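Local coordinates for Dr hemagglutinin structural subunit (Escherichia coli, PDB 1USQ), which forms the adhesive fimbriae of uropathogenic strains, binding the Dr blood group antigen and mediating adherence to the upper urinary tract, at residues A49-V54 with I122-D127. The protein carries 3 engineered substitutions. Numbering follows the deposited sequence.
With CLM (chloramphenicol), chain K.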
loop_
_atom_site.group_PDB
_atom_site.type_symbol
_atom_site.label_atom_id
_atom_site.label_comp_id
_atom_site.label_asym_id
_atom_site.label_seq_id
_atom_site.Cartn_x
_atom_site.Cartn_y
_atom_site.Cartn_z
ATOM N N ALA A 49 2.818 -22.687 -15.077
ATOM C CA ALA A 49 2.876 -21.304 -15.526
ATOM C C ALA A 49 3.555 -20.434 -14.453
ATOM O O ALA A 49 3.206 -20.489 -13.276
ATOM C CB ALA A 49 1.465 -20.777 -15.830
ATOM N N PRO A 50 4.536 -19.647 -14.864
ATOM C CA PRO A 50 5.225 -18.761 -13.926
ATOM C C PRO A 50 4.289 -17.629 -13.486
ATOM O O PRO A 50 3.579 -17.028 -14.312
ATOM C CB PRO A 50 6.381 -18.190 -14.763
ATOM C CG PRO A 50 5.949 -18.375 -16.197
ATOM C CD PRO A 50 5.174 -19.653 -16.195
ATOM N N ILE A 51 4.237 -17.379 -12.180
ATOM C CA ILE A 51 3.485 -16.240 -11.674
ATOM C C ILE A 51 4.441 -15.075 -11.491
ATOM O O ILE A 51 4.153 -13.950 -11.900
ATOM C CB ILE A 51 2.722 -16.554 -10.364
ATOM C CG1 ILE A 51 1.568 -17.515 -10.661
ATOM C CG2 ILE A 51 2.147 -15.268 -9.759
ATOM C CD1 ILE A 51 0.961 -18.149 -9.435
ATOM N N GLY A 52 5.626 -15.357 -10.971
ATOM C CA GLY A 52 6.647 -14.313 -10.854
ATOM C C GLY A 52 7.755 -14.725 -9.907
ATOM O O GLY A 52 7.604 -15.663 -9.141
ATOM N N PRO A 53 8.870 -14.002 -9.963
ATOM C CA PRO A 53 10.017 -14.310 -9.114
ATOM C C PRO A 53 9.911 -13.606 -7.754
ATOM O O PRO A 53 9.197 -12.599 -7.600
ATOM C CB PRO A 53 11.202 -13.752 -9.918
ATOM C CG PRO A 53 10.618 -12.567 -10.652
ATOM C CD PRO A 53 9.178 -12.966 -10.973
ATOM N N VAL A 54 10.611 -14.161 -6.769
ATOM C CA VAL A 54 10.716 -13.560 -5.448
ATOM C C VAL A 54 12.205 -13.495 -5.114
ATOM O O VAL A 54 12.879 -14.522 -5.068
ATOM C CB VAL A 54 9.978 -14.429 -4.365
ATOM C CG1 VAL A 54 10.228 -13.874 -2.942
ATOM C CG2 VAL A 54 8.489 -14.493 -4.664
ATOM N N ILE A 122 13.478 -17.141 -5.966
ATOM C CA ILE A 122 12.518 -18.210 -5.721
ATOM C C ILE A 122 11.386 -17.990 -6.711
ATOM O O ILE A 122 10.785 -16.926 -6.741
ATOM C CB ILE A 122 11.948 -18.130 -4.291
ATOM C CG1 ILE A 122 13.062 -18.359 -3.255
ATOM C CG2 ILE A 122 10.801 -19.155 -4.103
ATOM C CD1 ILE A 122 13.412 -19.838 -3.031
ATOM N N GLY A 123 11.125 -18.970 -7.560
ATOM C CA GLY A 123 10.045 -18.829 -8.515
ATOM C C GLY A 123 8.710 -19.328 -7.959
ATOM O O GLY A 123 8.658 -20.293 -7.206
ATOM N N ILE A 124 7.638 -18.657 -8.347
ATOM C CA ILE A 124 6.292 -19.062 -7.963
ATOM C C ILE A 124 5.598 -19.505 -9.234
ATOM O O ILE A 124 5.511 -18.744 -10.197
ATOM C CB ILE A 124 5.487 -17.898 -7.343
ATOM C CG1 ILE A 124 6.251 -17.272 -6.160
ATOM C CG2 ILE A 124 4.125 -18.401 -6.870
ATOM C CD1 ILE A 124 6.607 -18.273 -5.029
ATOM N N TYR A 125 5.147 -20.757 -9.244
ATOM C CA TYR A 125 4.542 -21.367 -10.427
ATOM C C TYR A 125 3.169 -21.967 -10.123
ATOM O O TYR A 125 2.976 -22.608 -9.083
ATOM C CB TYR A 125 5.446 -22.494 -10.944
ATOM C CG TYR A 125 6.869 -22.060 -11.223
ATOM C CD1 TYR A 125 7.245 -21.616 -12.483
ATOM C CD2 TYR A 125 7.841 -22.107 -10.218
ATOM C CE1 TYR A 125 8.555 -21.194 -12.731
ATOM C CE2 TYR A 125 9.138 -21.677 -10.447
ATOM C CZ TYR A 125 9.493 -21.241 -11.709
ATOM O OH TYR A 125 10.783 -20.815 -11.938
ATOM N N VAL A 126 2.265 -21.884 -11.091
ATOM C CA VAL A 126 0.955 -22.528 -10.948
ATOM C C VAL A 126 1.148 -24.051 -10.791
ATOM O O VAL A 126 1.917 -24.661 -11.537
ATOM C CB VAL A 126 0.043 -22.235 -12.164
ATOM C CG1 VAL A 126 -1.220 -23.131 -12.134
ATOM C CG2 VAL A 126 -0.345 -20.738 -12.197
ATOM N N ASP A 127 0.508 -24.637 -9.775
ATOM C CA ASP A 127 0.624 -26.086 -9.506
ATOM C C ASP A 127 -0.655 -26.802 -9.946
ATOM O O ASP A 127 -1.652 -26.809 -9.223
ATOM C CB ASP A 127 0.873 -26.331 -8.014
ATOM C CG ASP A 127 0.979 -27.825 -7.658
ATOM O OD1 ASP A 127 1.176 -28.654 -8.560
ATOM O OD2 ASP A 127 0.900 -28.161 -6.459
HETATM C C1 CLM K . 9.864 -17.366 -12.570
HETATM CL CL1 CLM K . 8.366 -17.688 -11.644
HETATM CL CL2 CLM K . 11.218 -17.041 -11.459
HETATM C C2 CLM K . 9.574 -16.120 -13.502
HETATM O O2 CLM K . 8.707 -15.287 -13.192
HETATM N N2 CLM K . 10.188 -16.151 -14.624
HETATM C C3 CLM K . 10.442 -15.620 -15.970
HETATM C C4 CLM K . 9.731 -16.479 -17.030
HETATM O O4 CLM K . 8.332 -16.139 -17.160
HETATM C C5 CLM K . 11.955 -15.464 -16.215
HETATM O O5 CLM K . 12.490 -16.785 -16.278
HETATM C C6 CLM K . 12.589 -14.628 -15.122
HETATM C C7 CLM K . 12.097 -13.345 -14.851
HETATM C C8 CLM K . 12.705 -12.562 -13.842
HETATM C C9 CLM K . 13.805 -13.128 -13.188
HETATM N N9 CLM K . 14.484 -12.304 -12.131
HETATM O O9A CLM K . 15.475 -12.825 -11.605
HETATM O O9B CLM K . 14.032 -11.216 -11.858
HETATM C C10 CLM K . 14.286 -14.373 -13.454
HETATM C C11 CLM K . 13.673 -15.147 -14.424
#
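Ile-51 and Gly-52 together stand across from the single residue Ile-124, a classic beta bulge between two antiparallel strands of this immunoglobulin-like fimbrial subunit. Ile-124 O accepts a nearly straight bond from Ile-51 N at 2.7 Å. A weak second bond reaches the same oxygen from Gly-52 N at 3.5 Å. In return, Ile-124 N donates to Gly-52 O. Val-126 N also donates to Ala-49 O, and beyond the bulge Val-54 and Ile-122 exchange backbone bonds in both directions.

The bulge lies directly beneath chloramphenicol. Tyr-125 CG stands beside its own backbone N (chi1 -55°), and the ring runs back over Gly-123. One ring face carries chlorine CL1 of the drug, 3.6 Å from the ring plane and nearer its rim than its centre. Pro-50 CA meets the ring obliquely at CD1, 3.8 Å away. Pro-53 CB touches the other chlorine, CL2, while its CG packs against ring atom C8 of the drug. The drug's carbonyl oxygen O2 lies 3.3 Å from Gly-52 CA. Arg-96 makes a cation-pi contact with Tyr-125.

Val-54 and Ile-124 lie on the face away from the drug. Val-54 CG2 reaches Ile-124 CG1 at 3.9 Å, and the two side chains cross obliquely. Thr-21 of strand 17-26 touches Ile-51, Val-54 and Ile-124. Strand 90-97 pairs with the other side of strand 119-126. Ile-51 extends CD1 to Val-126 CG2 at 4.0 Å, crossing it at about a right angle.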